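Local coordinates for protein fructokinase (Xylella fastidiosa, PDB 3LKI) that probably phosphorylates fructose at the expense of ATP, as a PfkB-family sugar kinase of the ribokinase clan, at residues B[15-20]-B[90-95]; B[39-44]-B[310-315]; B[300-305]-B[320-325]. One frame throughout, in Å; residues are numbered along the deposited sequence.

Contact 1. Residues B[15-20]-B[90-95]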
ATOM      1  N   ILE B  15      -5.000  -7.971  -0.443  1.00 22.92           N
ATOM      2  CA  ILE B  15      -4.453  -8.150  -1.777  1.00 23.28           C
ATOM      3  C   ILE B  15      -2.991  -8.579  -1.718  1.00 24.13           C
ATOM      4  O   ILE B  15      -2.180  -7.966  -1.017  1.00 25.47           O
ATOM      5  CB  ILE B  15      -4.501  -6.836  -2.599  1.00 22.71           C
ATOM      6  CG1 ILE B  15      -5.939  -6.320  -2.720  1.00 21.26           C
ATOM      7  CG2 ILE B  15      -3.854  -7.059  -3.956  1.00 23.50           C
ATOM      8  CD1 ILE B  15      -6.899  -7.270  -3.420  1.00 22.26           C
ATOM      9  N   ASP B  16      -2.664  -9.647  -2.435  1.00 24.50           N
ATOM     10  CA  ASP B  16      -1.279 -10.078  -2.524  1.00 25.77           C
ATOM     11  C   ASP B  16      -0.805  -9.469  -3.848  1.00 26.17           C
ATOM     12  O   ASP B  16      -1.411  -9.708  -4.893  1.00 25.86           O
ATOM     13  CB  ASP B  16      -1.164 -11.607  -2.588  1.00 28.05           C
ATOM     14  CG  ASP B  16      -1.454 -12.281  -1.250  1.00 29.93           C
ATOM     15  OD1 ASP B  16      -0.848 -11.883  -0.232  1.00 29.88           O
ATOM     16  OD2 ASP B  16      -2.279 -13.216  -1.228  1.00 31.92           O
HETATM   17  N   MSE B  17       0.230  -8.636  -3.788  1.00 25.91           N
HETATM   18  CA  MSE B  17       0.794  -8.011  -4.986  1.00 26.19           C
HETATM   19  C   MSE B  17       2.078  -8.764  -5.315  1.00 26.56           C
HETATM   20  O   MSE B  17       3.106  -8.598  -4.650  1.00 24.87           O
HETATM   21  CB  MSE B  17       1.104  -6.532  -4.743  1.00 29.76           C
HETATM   22  CG  MSE B  17      -0.121  -5.640  -4.560  1.00 33.46           C
HETATM   23 SE   MSE B  17      -1.121  -5.344  -6.204  1.00 45.21          SE
HETATM   24  CE  MSE B  17      -0.108  -3.883  -6.919  1.00 41.34           C
ATOM     25  N   LEU B  18       2.000  -9.605  -6.341  1.00 26.75           N
ATOM     26  CA  LEU B  18       3.122 -10.424  -6.766  1.00 28.76           C
ATOM     27  C   LEU B  18       4.037  -9.709  -7.748  1.00 28.58           C
ATOM     28  O   LEU B  18       3.651  -9.435  -8.886  1.00 27.71           O
ATOM     29  CB  LEU B  18       2.598 -11.724  -7.391  1.00 30.40           C
ATOM     30  CG  LEU B  18       1.972 -12.783  -6.468  1.00 33.59           C
ATOM     31  CD1 LEU B  18       1.021 -12.153  -5.462  1.00 32.63           C
ATOM     32  CD2 LEU B  18       1.244 -13.813  -7.321  1.00 32.66           C
ATOM     33  N   ALA B  19       5.251  -9.409  -7.296  1.00 29.80           N
ATOM     34  CA  ALA B  19       6.242  -8.736  -8.124  1.00 32.93           C
ATOM     35  C   ALA B  19       6.687  -9.673  -9.238  1.00 34.30           C
ATOM     36  O   ALA B  19       7.033 -10.824  -8.984  1.00 34.54           O
ATOM     37  CB  ALA B  19       7.447  -8.329  -7.277  1.00 33.20           C
ATOM     38  N   GLN B  20       6.674  -9.176 -10.467  1.00 36.26           N
ATOM     39  CA  GLN B  20       7.087  -9.978 -11.608  1.00 39.99           C
ATOM     40  C   GLN B  20       8.534  -9.690 -11.980  1.00 43.14           C
ATOM     41  O   GLN B  20       9.054  -8.611 -11.700  1.00 44.37           O
ATOM     42  CB  GLN B  20       6.190  -9.687 -12.809  1.00 38.63           C
ATOM     43  CG  GLN B  20       4.738 -10.038 -12.589  1.00 38.46           C
ATOM     44  CD  GLN B  20       4.566 -11.438 -12.033  1.00 39.73           C
ATOM     45  OE1 GLN B  20       4.679 -11.659 -10.825  1.00 38.47           O
ATOM     46  NE2 GLN B  20       4.308 -12.397 -12.916  1.00 39.34           N
ATOM     47  N   THR B  90      -7.494  -1.183   2.207  1.00 22.20           N
ATOM     48  CA  THR B  90      -7.411  -2.634   2.197  1.00 21.16           C
ATOM     49  C   THR B  90      -5.926  -2.968   2.323  1.00 21.10           C
ATOM     50  O   THR B  90      -5.089  -2.358   1.659  1.00 20.04           O
ATOM     51  CB  THR B  90      -7.938  -3.208   0.868  1.00 21.87           C
ATOM     52  OG1 THR B  90      -9.332  -2.900   0.729  1.00 21.28           O
ATOM     53  CG2 THR B  90      -7.740  -4.710   0.828  1.00 21.02           C
ATOM     54  N   ALA B  91      -5.598  -3.921   3.182  1.00 18.29           N
ATOM     55  CA  ALA B  91      -4.214  -4.306   3.378  1.00 19.43           C
ATOM     56  C   ALA B  91      -3.594  -4.831   2.089  1.00 20.19           C
ATOM     57  O   ALA B  91      -4.276  -5.427   1.250  1.00 20.06           O
ATOM     58  CB  ALA B  91      -4.110  -5.365   4.484  1.00 18.63           C
ATOM     59  N   LEU B  92      -2.294  -4.602   1.946  1.00 20.61           N
ATOM     60  CA  LEU B  92      -1.547  -5.054   0.782  1.00 21.27           C
ATOM     61  C   LEU B  92      -0.344  -5.856   1.244  1.00 21.90           C
ATOM     62  O   LEU B  92       0.341  -5.477   2.196  1.00 22.57           O
ATOM     63  CB  LEU B  92      -1.056  -3.869  -0.055  1.00 20.53           C
ATOM     64  CG  LEU B  92      -2.068  -2.937  -0.729  1.00 20.76           C
ATOM     65  CD1 LEU B  92      -1.308  -1.827  -1.474  1.00 17.92           C
ATOM     66  CD2 LEU B  92      -2.952  -3.727  -1.688  1.00 19.28           C
ATOM     67  N   ALA B  93      -0.096  -6.970   0.570  1.00 21.72           N
ATOM     68  CA  ALA B  93       1.041  -7.812   0.892  1.00 23.46           C
ATOM     69  C   ALA B  93       1.882  -7.959  -0.377  1.00 25.29           C
ATOM     70  O   ALA B  93       1.533  -8.714  -1.289  1.00 24.79           O
ATOM     71  CB  ALA B  93       0.568  -9.171   1.379  1.00 23.45           C
ATOM     72  N   PHE B  94       2.979  -7.212  -0.437  1.00 25.67           N
ATOM     73  CA  PHE B  94       3.865  -7.254  -1.591  1.00 28.13           C
ATOM     74  C   PHE B  94       4.810  -8.448  -1.480  1.00 29.45           C
ATOM     75  O   PHE B  94       5.475  -8.637  -0.464  1.00 31.41           O
ATOM     76  CB  PHE B  94       4.657  -5.942  -1.702  1.00 25.13           C
ATOM     77  CG  PHE B  94       3.860  -4.798  -2.270  1.00 25.22           C
ATOM     78  CD1 PHE B  94       3.745  -4.626  -3.643  1.00 22.82           C
ATOM     79  CD2 PHE B  94       3.172  -3.933  -1.432  1.00 24.46           C
ATOM     80  CE1 PHE B  94       2.956  -3.616  -4.170  1.00 22.62           C
ATOM     81  CE2 PHE B  94       2.380  -2.922  -1.948  1.00 22.79           C
ATOM     82  CZ  PHE B  94       2.270  -2.762  -3.325  1.00 25.00           C
ATOM     83  N   VAL B  95       4.850  -9.264  -2.526  1.00 30.92           N
ATOM     84  CA  VAL B  95       5.716 -10.433  -2.539  1.00 32.65           C
ATOM     85  C   VAL B  95       6.714 -10.324  -3.690  1.00 33.90           C
ATOM     86  O   VAL B  95       6.328 -10.188  -4.849  1.00 33.33           O
ATOM     87  CB  VAL B  95       4.894 -11.725  -2.706  1.00 32.98           C
ATOM     88  CG1 VAL B  95       5.797 -12.937  -2.539  1.00 33.24           C
ATOM     89  CG2 VAL B  95       3.762 -11.754  -1.688  1.00 33.22           C
TER
HETATM   90  O   HOH W   1       6.126 -12.902  -7.036  1.00 35.56           O

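Contact 2. Residues B[39-44]-B[310-315]. With K (potassium ion), chain C.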
ATOM      1  N   PRO B  39      -8.204 -16.558   6.187  1.00 17.46           N
ATOM      2  CA  PRO B  39      -9.609 -16.984   6.237  1.00 16.70           C
ATOM      3  C   PRO B  39     -10.376 -16.775   4.925  1.00 16.83           C
ATOM      4  O   PRO B  39     -11.337 -17.494   4.641  1.00 15.06           O
ATOM      5  CB  PRO B  39     -10.183 -16.177   7.406  1.00 16.33           C
ATOM      6  CG  PRO B  39      -9.282 -14.973   7.485  1.00 20.85           C
ATOM      7  CD  PRO B  39      -7.917 -15.541   7.215  1.00 17.08           C
ATOM      8  N   ALA B  40      -9.944 -15.803   4.125  1.00 15.45           N
ATOM      9  CA  ALA B  40     -10.598 -15.532   2.849  1.00 15.88           C
ATOM     10  C   ALA B  40     -10.337 -16.693   1.895  1.00 16.56           C
ATOM     11  O   ALA B  40     -11.237 -17.132   1.177  1.00 16.19           O
ATOM     12  CB  ALA B  40     -10.080 -14.216   2.241  1.00 15.70           C
ATOM     13  N   ASN B  41      -9.102 -17.184   1.894  1.00 15.69           N
ATOM     14  CA  ASN B  41      -8.723 -18.305   1.040  1.00 15.69           C
ATOM     15  C   ASN B  41      -9.562 -19.531   1.398  1.00 15.94           C
ATOM     16  O   ASN B  41     -10.071 -20.219   0.520  1.00 16.97           O
ATOM     17  CB  ASN B  41      -7.232 -18.636   1.201  1.00 15.22           C
ATOM     18  CG  ASN B  41      -6.326 -17.591   0.556  1.00 19.76           C
ATOM     19  OD1 ASN B  41      -6.729 -16.906  -0.380  1.00 17.30           O
ATOM     20  ND2 ASN B  41      -5.090 -17.483   1.044  1.00 19.60           N
ATOM     21  N   VAL B  42      -9.709 -19.793   2.692  1.00 15.52           N
ATOM     22  CA  VAL B  42     -10.480 -20.933   3.150  1.00 15.53           C
ATOM     23  C   VAL B  42     -11.919 -20.836   2.654  1.00 16.05           C
ATOM     24  O   VAL B  42     -12.478 -21.813   2.159  1.00 15.16           O
ATOM     25  CB  VAL B  42     -10.451 -21.031   4.693  1.00 16.44           C
ATOM     26  CG1 VAL B  42     -11.430 -22.087   5.175  1.00 14.57           C
ATOM     27  CG2 VAL B  42      -9.032 -21.384   5.159  1.00 15.02           C
ATOM     28  N   ALA B  43     -12.504 -19.647   2.772  1.00 17.27           N
ATOM     29  CA  ALA B  43     -13.873 -19.419   2.336  1.00 16.57           C
ATOM     30  C   ALA B  43     -14.053 -19.749   0.854  1.00 17.07           C
ATOM     31  O   ALA B  43     -15.015 -20.423   0.468  1.00 14.57           O
ATOM     32  CB  ALA B  43     -14.267 -17.969   2.598  1.00 17.39           C
ATOM     33  N   VAL B  44     -13.130 -19.270   0.025  1.00 16.19           N
ATOM     34  CA  VAL B  44     -13.219 -19.512  -1.412  1.00 18.80           C
ATOM     35  C   VAL B  44     -13.033 -20.987  -1.727  1.00 17.33           C
ATOM     36  O   VAL B  44     -13.695 -21.522  -2.608  1.00 16.96           O
ATOM     37  CB  VAL B  44     -12.187 -18.660  -2.191  1.00 19.67           C
ATOM     38  CG1 VAL B  44     -12.140 -19.087  -3.655  1.00 21.12           C
ATOM     39  CG2 VAL B  44     -12.586 -17.192  -2.112  1.00 19.57           C
ATOM     40  N   GLN B 310      -1.731 -21.644  -9.902  1.00 58.03           N
ATOM     41  CA  GLN B 310      -1.245 -20.346  -9.435  1.00 59.59           C
ATOM     42  C   GLN B 310      -2.228 -19.468  -8.643  1.00 59.06           C
ATOM     43  O   GLN B 310      -3.442 -19.539  -8.844  1.00 58.31           O
ATOM     44  CB  GLN B 310      -0.682 -19.527 -10.600  1.00 61.61           C
ATOM     45  CG  GLN B 310       0.504 -20.190 -11.264  1.00 65.07           C
ATOM     46  CD  GLN B 310       1.170 -19.293 -12.288  1.00 67.34           C
ATOM     47  OE1 GLN B 310       0.537 -18.850 -13.250  1.00 68.58           O
ATOM     48  NE2 GLN B 310       2.456 -19.017 -12.087  1.00 68.17           N
ATOM     49  N   GLY B 311      -1.694 -18.638  -7.742  1.00 58.78           N
ATOM     50  CA  GLY B 311      -2.527 -17.742  -6.942  1.00 58.64           C
ATOM     51  C   GLY B 311      -3.015 -18.343  -5.636  1.00 57.96           C
ATOM     52  O   GLY B 311      -2.258 -18.990  -4.928  1.00 57.71           O
ATOM     53  N   ALA B 312      -4.279 -18.120  -5.305  1.00 56.67           N
ATOM     54  CA  ALA B 312      -4.849 -18.679  -4.082  1.00 56.00           C
ATOM     55  C   ALA B 312      -6.343 -18.868  -4.318  1.00 54.97           C
ATOM     56  O   ALA B 312      -6.840 -19.994  -4.342  1.00 56.22           O
ATOM     57  CB  ALA B 312      -4.597 -17.731  -2.894  1.00 56.58           C
ATOM     58  N   PHE B 313      -7.048 -17.756  -4.509  1.00 53.43           N
ATOM     59  CA  PHE B 313      -8.479 -17.799  -4.780  1.00 51.67           C
ATOM     60  C   PHE B 313      -8.663 -18.557  -6.085  1.00 50.50           C
ATOM     61  O   PHE B 313      -9.595 -19.344  -6.243  1.00 51.24           O
ATOM     62  CB  PHE B 313      -9.039 -16.381  -4.953  1.00 50.82           C
ATOM     63  CG  PHE B 313      -9.439 -15.706  -3.666  1.00 50.64           C
ATOM     64  CD1 PHE B 313      -8.659 -15.824  -2.520  1.00 49.39           C
ATOM     65  CD2 PHE B 313     -10.579 -14.899  -3.622  1.00 50.60           C
ATOM     66  CE1 PHE B 313      -9.005 -15.148  -1.347  1.00 49.06           C
ATOM     67  CE2 PHE B 313     -10.933 -14.219  -2.455  1.00 50.56           C
ATOM     68  CZ  PHE B 313     -10.145 -14.344  -1.314  1.00 49.15           C
ATOM     69  N   THR B 314      -7.741 -18.312  -7.009  1.00 48.39           N
ATOM     70  CA  THR B 314      -7.767 -18.910  -8.336  1.00 47.29           C
ATOM     71  C   THR B 314      -7.213 -20.333  -8.412  1.00 44.85           C
ATOM     72  O   THR B 314      -7.351 -21.007  -9.429  1.00 43.95           O
ATOM     73  CB  THR B 314      -6.968 -18.041  -9.316  1.00 47.90           C
ATOM     74  OG1 THR B 314      -5.620 -17.917  -8.846  1.00 48.81           O
ATOM     75  CG2 THR B 314      -7.591 -16.646  -9.419  1.00 47.90           C
ATOM     76  N   ALA B 315      -6.588 -20.797  -7.342  1.00 43.11           N
ATOM     77  CA  ALA B 315      -6.013 -22.132  -7.354  1.00 41.47           C
ATOM     78  C   ALA B 315      -6.874 -23.180  -6.674  1.00 38.31           C
ATOM     79  O   ALA B 315      -6.408 -24.284  -6.419  1.00 40.29           O
ATOM     80  CB  ALA B 315      -4.662 -22.097  -6.706  1.00 42.11           C
TER
HETATM   81  K     K C 901      -1.595 -21.907  -5.070  1.00 58.31           K

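Contact 3. Residues B[300-305]-B[320-325]. With ATP (adenosine-5'-triphosphate), chain E.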
ATOM      1  N   ALA B 300      -6.379 -33.383   2.075  1.00 16.13           N
ATOM      2  CA  ALA B 300      -5.046 -33.448   1.482  1.00 15.88           C
ATOM      3  C   ALA B 300      -5.164 -33.330  -0.037  1.00 17.74           C
ATOM      4  O   ALA B 300      -4.314 -32.709  -0.684  1.00 18.08           O
ATOM      5  CB  ALA B 300      -4.358 -34.762   1.856  1.00 16.59           C
ATOM      6  N   ALA B 301      -6.223 -33.917  -0.600  1.00 16.13           N
ATOM      7  CA  ALA B 301      -6.447 -33.865  -2.040  1.00 16.20           C
ATOM      8  C   ALA B 301      -6.686 -32.426  -2.490  1.00 17.46           C
ATOM      9  O   ALA B 301      -6.158 -31.997  -3.514  1.00 17.16           O
ATOM     10  CB  ALA B 301      -7.631 -34.732  -2.424  1.00 16.35           C
ATOM     11  N   VAL B 302      -7.493 -31.689  -1.728  1.00 17.83           N
ATOM     12  CA  VAL B 302      -7.781 -30.291  -2.055  1.00 17.43           C
ATOM     13  C   VAL B 302      -6.481 -29.491  -2.023  1.00 17.65           C
ATOM     14  O   VAL B 302      -6.190 -28.718  -2.931  1.00 18.22           O
ATOM     15  CB  VAL B 302      -8.795 -29.666  -1.055  1.00 16.46           C
ATOM     16  CG1 VAL B 302      -9.105 -28.235  -1.466  1.00 14.93           C
ATOM     17  CG2 VAL B 302     -10.083 -30.493  -1.022  1.00 13.37           C
ATOM     18  N   GLY B 303      -5.694 -29.692  -0.969  1.00 19.29           N
ATOM     19  CA  GLY B 303      -4.421 -28.998  -0.846  1.00 21.42           C
ATOM     20  C   GLY B 303      -3.481 -29.296  -2.004  1.00 22.38           C
ATOM     21  O   GLY B 303      -2.801 -28.399  -2.498  1.00 22.81           O
ATOM     22  N   ALA B 304      -3.446 -30.553  -2.441  1.00 22.07           N
ATOM     23  CA  ALA B 304      -2.578 -30.943  -3.546  1.00 23.54           C
ATOM     24  C   ALA B 304      -2.969 -30.261  -4.858  1.00 24.30           C
ATOM     25  O   ALA B 304      -2.105 -29.813  -5.606  1.00 24.69           O
ATOM     26  CB  ALA B 304      -2.591 -32.463  -3.722  1.00 22.30           C
ATOM     27  N   LEU B 305      -4.268 -30.185  -5.137  1.00 25.56           N
ATOM     28  CA  LEU B 305      -4.750 -29.566  -6.371  1.00 27.21           C
ATOM     29  C   LEU B 305      -4.575 -28.054  -6.388  1.00 30.58           C
ATOM     30  O   LEU B 305      -4.525 -27.433  -7.458  1.00 32.16           O
ATOM     31  CB  LEU B 305      -6.220 -29.920  -6.604  1.00 24.34           C
ATOM     32  CG  LEU B 305      -6.472 -31.361  -7.064  1.00 24.97           C
ATOM     33  CD1 LEU B 305      -7.964 -31.632  -7.140  1.00 22.35           C
ATOM     34  CD2 LEU B 305      -5.826 -31.583  -8.441  1.00 24.40           C
ATOM     35  N   SER B 320     -15.709 -32.217  -8.136  1.00 19.67           N
ATOM     36  CA  SER B 320     -15.450 -33.272  -9.120  1.00 20.49           C
ATOM     37  C   SER B 320     -13.959 -33.536  -9.324  1.00 20.29           C
ATOM     38  O   SER B 320     -13.538 -34.681  -9.456  1.00 22.27           O
ATOM     39  CB  SER B 320     -16.084 -32.914 -10.467  1.00 20.02           C
ATOM     40  OG  SER B 320     -15.575 -31.687 -10.942  1.00 24.04           O
ATOM     41  N   GLU B 321     -13.163 -32.472  -9.348  1.00 20.47           N
ATOM     42  CA  GLU B 321     -11.722 -32.597  -9.541  1.00 19.22           C
ATOM     43  C   GLU B 321     -11.027 -33.232  -8.332  1.00 18.93           C
ATOM     44  O   GLU B 321     -10.123 -34.055  -8.489  1.00 17.73           O
ATOM     45  CB  GLU B 321     -11.123 -31.220  -9.832  1.00 22.89           C
ATOM     46  CG  GLU B 321     -11.746 -30.536 -11.045  1.00 24.85           C
ATOM     47  CD  GLU B 321     -11.195 -29.142 -11.278  1.00 26.45           C
ATOM     48  OE1 GLU B 321     -11.251 -28.312 -10.344  1.00 25.28           O
ATOM     49  OE2 GLU B 321     -10.711 -28.877 -12.398  1.00 28.38           O
ATOM     50  N   VAL B 322     -11.445 -32.845  -7.131  1.00 16.72           N
ATOM     51  CA  VAL B 322     -10.857 -33.414  -5.923  1.00 17.08           C
ATOM     52  C   VAL B 322     -11.160 -34.921  -5.878  1.00 17.99           C
ATOM     53  O   VAL B 322     -10.255 -35.739  -5.710  1.00 17.49           O
ATOM     54  CB  VAL B 322     -11.429 -32.741  -4.651  1.00 18.08           C
ATOM     55  CG1 VAL B 322     -10.884 -33.428  -3.399  1.00 17.84           C
ATOM     56  CG2 VAL B 322     -11.079 -31.263  -4.656  1.00 16.63           C
ATOM     57  N   LEU B 323     -12.432 -35.281  -6.041  1.00 17.80           N
ATOM     58  CA  LEU B 323     -12.831 -36.685  -6.026  1.00 18.67           C
ATOM     59  C   LEU B 323     -12.102 -37.486  -7.113  1.00 19.88           C
ATOM     60  O   LEU B 323     -11.716 -38.639  -6.892  1.00 18.80           O
ATOM     61  CB  LEU B 323     -14.349 -36.801  -6.203  1.00 17.40           C
ATOM     62  CG  LEU B 323     -15.201 -36.166  -5.091  1.00 19.49           C
ATOM     63  CD1 LEU B 323     -16.681 -36.319  -5.410  1.00 17.90           C
ATOM     64  CD2 LEU B 323     -14.867 -36.813  -3.756  1.00 17.57           C
ATOM     65  N   SER B 324     -11.898 -36.879  -8.282  1.00 20.73           N
ATOM     66  CA  SER B 324     -11.191 -37.566  -9.366  1.00 22.99           C
ATOM     67  C   SER B 324      -9.772 -37.904  -8.955  1.00 22.46           C
ATOM     68  O   SER B 324      -9.302 -39.016  -9.197  1.00 22.12           O
ATOM     69  CB  SER B 324     -11.150 -36.710 -10.637  1.00 24.14           C
ATOM     70  OG  SER B 324     -12.409 -36.700 -11.268  1.00 30.22           O
ATOM     71  N   LEU B 325      -9.081 -36.945  -8.345  1.00 21.85           N
ATOM     72  CA  LEU B 325      -7.709 -37.170  -7.897  1.00 22.67           C
ATOM     73  C   LEU B 325      -7.676 -38.324  -6.896  1.00 23.93           C
ATOM     74  O   LEU B 325      -6.798 -39.189  -6.958  1.00 24.29           O
ATOM     75  CB  LEU B 325      -7.139 -35.909  -7.242  1.00 22.62           C
ATOM     76  CG  LEU B 325      -5.771 -36.088  -6.573  1.00 24.04           C
ATOM     77  CD1 LEU B 325      -4.763 -36.556  -7.603  1.00 24.63           C
ATOM     78  CD2 LEU B 325      -5.322 -34.784  -5.924  1.00 21.06           C
TER
HETATM   79  PG  ATP E 900       0.611 -22.103   4.131  1.00 71.16           P
HETATM   80  O1G ATP E 900       1.027 -21.580   5.478  1.00 70.21           O
HETATM   81  O2G ATP E 900      -0.815 -21.721   3.756  1.00 70.51           O
HETATM   82  O3G ATP E 900       1.602 -21.618   3.060  1.00 71.32           O
HETATM   83  PB  ATP E 900       1.482 -24.677   5.277  1.00 65.65           P
HETATM   84  O1B ATP E 900       2.994 -24.552   5.188  1.00 66.13           O
HETATM   85  O2B ATP E 900       0.754 -24.487   6.561  1.00 65.06           O
HETATM   86  O3B ATP E 900       0.698 -23.696   4.244  1.00 68.18           O
HETATM   87  PA  ATP E 900       1.920 -27.293   4.030  1.00 56.99           P
HETATM   88  O1A ATP E 900       2.831 -26.785   2.941  1.00 56.86           O
HETATM   89  O2A ATP E 900       2.480 -28.071   5.180  1.00 57.37           O
HETATM   90  O3A ATP E 900       1.038 -26.085   4.674  1.00 62.37           O
HETATM   91  O5' ATP E 900       0.224 -27.949   3.597  1.00 54.19           O
HETATM   92  C5' ATP E 900      -1.085 -27.972   3.103  1.00 49.20           C
HETATM   93  C4' ATP E 900      -1.482 -29.391   2.755  1.00 46.42           C
HETATM   94  O4' ATP E 900      -1.368 -29.259   1.329  1.00 45.01           O
HETATM   95  C3' ATP E 900      -0.468 -30.536   3.018  1.00 44.84           C
HETATM   96  O3' ATP E 900      -0.653 -31.184   4.260  1.00 43.72           O
HETATM   97  C2' ATP E 900      -0.682 -31.402   1.846  1.00 44.63           C
HETATM   98  O2' ATP E 900      -1.827 -32.265   2.043  1.00 42.64           O
HETATM   99  C1' ATP E 900      -0.850 -30.435   0.708  1.00 44.69           C
HETATM  100  N9  ATP E 900       0.531 -30.167   0.086  1.00 44.91           N
HETATM  101  C8  ATP E 900       1.382 -29.081   0.257  1.00 44.44           C
HETATM  102  N7  ATP E 900       2.526 -29.205  -0.472  1.00 45.50           N
HETATM  103  C5  ATP E 900       2.441 -30.361  -1.127  1.00 45.10           C
HETATM  104  C6  ATP E 900       3.282 -31.140  -2.090  1.00 45.42           C
HETATM  105  N6  ATP E 900       4.475 -30.646  -2.478  1.00 43.81           N
HETATM  106  N1  ATP E 900       2.808 -32.380  -2.571  1.00 45.94           N
HETATM  107  C2  ATP E 900       1.577 -32.929  -2.196  1.00 44.95           C
HETATM  108  N3  ATP E 900       0.754 -32.262  -1.316  1.00 44.69           N
HETATM  109  C4  ATP E 900       1.124 -31.005  -0.770  1.00 44.94           C

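Contact 1. Residues B[15-20]-B[90-95]
Met-17, modelled as selenomethionine, and Phe-94 both place CG beside the backbone N (chi1 -69° and -78°); paired in a parallel bridge, they leave the same face of the sheet and run side by side. Met-17 CG is thereby set over one face of the Phe-94 ring, a CH-pi contact 4.1 Å from the centroid and displaced toward the rim. Beyond CG the chain bends twice, which brings CE back near ring atom CE1. Lower down, Met-17 CB lies 3.4 Å from Phe-94 CD1. Ile-15 and Leu-92 repeat the pairing, with Ile-15 CB 3.6 Å from Leu-92 CD2. On the reverse face, Asp-16 OD1 approaches Ala-93 CB.

Beneath runs a regular parallel ladder. Ile-15 O accepts from Ala-93 N and Met-17 O from Val-95 N, each at 2.8 Å, while Ala-93 O and Val-95 O take the N-H groups of Met-17 and Ala-19.

The small sheet is the lid of ribokinase-like sugar kinases and, as in ribokinase's beta-clasp, meets the second subunit: Met-17 of that subunit packs on Met-17 of this chain, and its Phe-64 meets Phe-94 edge to face. Within the chain, strands 30-36 and 103-108 flank the pair, and helix 63-75 covers Ile-15.

Contact 2. Residues B[39-44]-B[310-315]
Apolar packing of a loop-borne aromatic against a helix joins 310-315, part of the connection between helices 289-307 and 319-328, to helix 38-49, near the bound phosphate and ATP. No hydrogen bond crosses it; Phe-313 supplies most of the loop's share of the buried surface.

Val-44 comes over one face of the ring. Its CG2 lies 3.6 Å from the ring centroid, 20° off the normal, and makes a CH-pi contact displaced toward CD2 and CE2. With CG1 anti to the backbone N (chi1 171°), Val-44 sends its other methyl to the loop backbone, 3.6 Å from Phe-313 O; one branch covers the ring and the other the backbone of the same residue. Ala-40, one helical turn earlier, meets the ring at its edge, CB to CZ 3.6 Å.

Asn-41 adds a polar atom to that rim. Its OD1 lies in the ring plane, 3.0 Å from Phe-313 CE1, where the slightly positive ring hydrogens would favour an oxygen; the amide plane stands 80° to the ring. The same OD1 is 3.4 Å from Ala-312 CB. The other end of the amide is engaged too: ND2 hydrogen-bonds Asp-262 OD2, which tells the ends apart and helps hold the rotation. Asp-262 follows the ATP-binding Gly-261 where PfkB relatives carry their catalytic base, so Asn-41 is probably a second-shell residue.

Just before the aromatic, the loop turns to a cation: Gly-311 O binds potassium at 3.0 Å, and the backbone oxygens of Asp-256, Asn-258, Ala-306 and Arg-309 complete the five protein ligands. A monovalent-cation site of this kind is known from ribokinase relatives.

Around the contact, helix 63-75 supplies Phe-72, which touches Ala-40, Val-44 and the Phe-313 ring, while Val-42 faces helix 260-275 and strand 6-10.

Contact 3. Residues B[300-305]-B[320-325]
Helix segments 300-305 and 320-325 cross steeply, their axes 9.1 Å apart at closest approach and their N-to-C directions 107° apart, with Val-302 and Val-322 nearest in the backbone at 5.8 Å between CA atoms. Val-322 sits over Ala-301 and Val-302 with both branches: CG1 reaches Ala-301 CB at 3.6 Å, and CG2 meets Val-302 CG2 at 3.8 Å. It is the first torsion, with CG1 anti to the backbone N (chi1 175°), that assigns CG1 to Ala-301 and CG2 to Val-302.

Two leucines extend the patch. Leu-305 and Leu-325 reach toward each other tip to tip, Leu-305 CG lying 3.8 Å from Leu-325 CD2. That same CD2 also rests against the backbone of the first helix at Ala-301 O and comes near Ala-304 CB. Leu-305 instead sends CD1 to the main chain of the second helix, 3.6 Å from Val-322 CA and also close to Glu-321 O. The contact is thus wholly apolar in its side chains. Glu-321 takes part through its backbone O and its CB, its carboxylate being turned back to the start of its own helix, where OE1 accepts from Met-318 N.

Segment 300-305 of helix 289-307 also borders the nucleotide: Ala-300 CA lies 3.5 Å from O2' of ATP, and Gly-303, lacking a side chain, brings its CA close to O4' of the ribose. Phe-298, earlier on the same helix, and Pro-317 of the intervening loop also pack on Val-322, while Phe-250 and Val-252 cover Ala-301 and Ala-304.

The three contacts lie in a row across the chain, the third beside the nucleotide. Contact 1 builds the small sheet that meets its partner subunit, contact 2 lies by potassium and a phosphate ion, probably from the crystallisation liquor, and the 300-305 side of contact 3 borders the ribose of ATP. Their centres are about 14 Å apart from contact 1 to contact 2 and about 15 Å from contact 2 to contact 3, while contacts 1 and 3 are about 27 Å apart. The side chain of Asn-41 in contact 2 is about 3 Å from the phosphate and about 7 Å from ATP; that of Asp-16 in contact 1 is about 10 Å from ATP. Along the chain, the segments of contact 2 alternate with those of both other contacts.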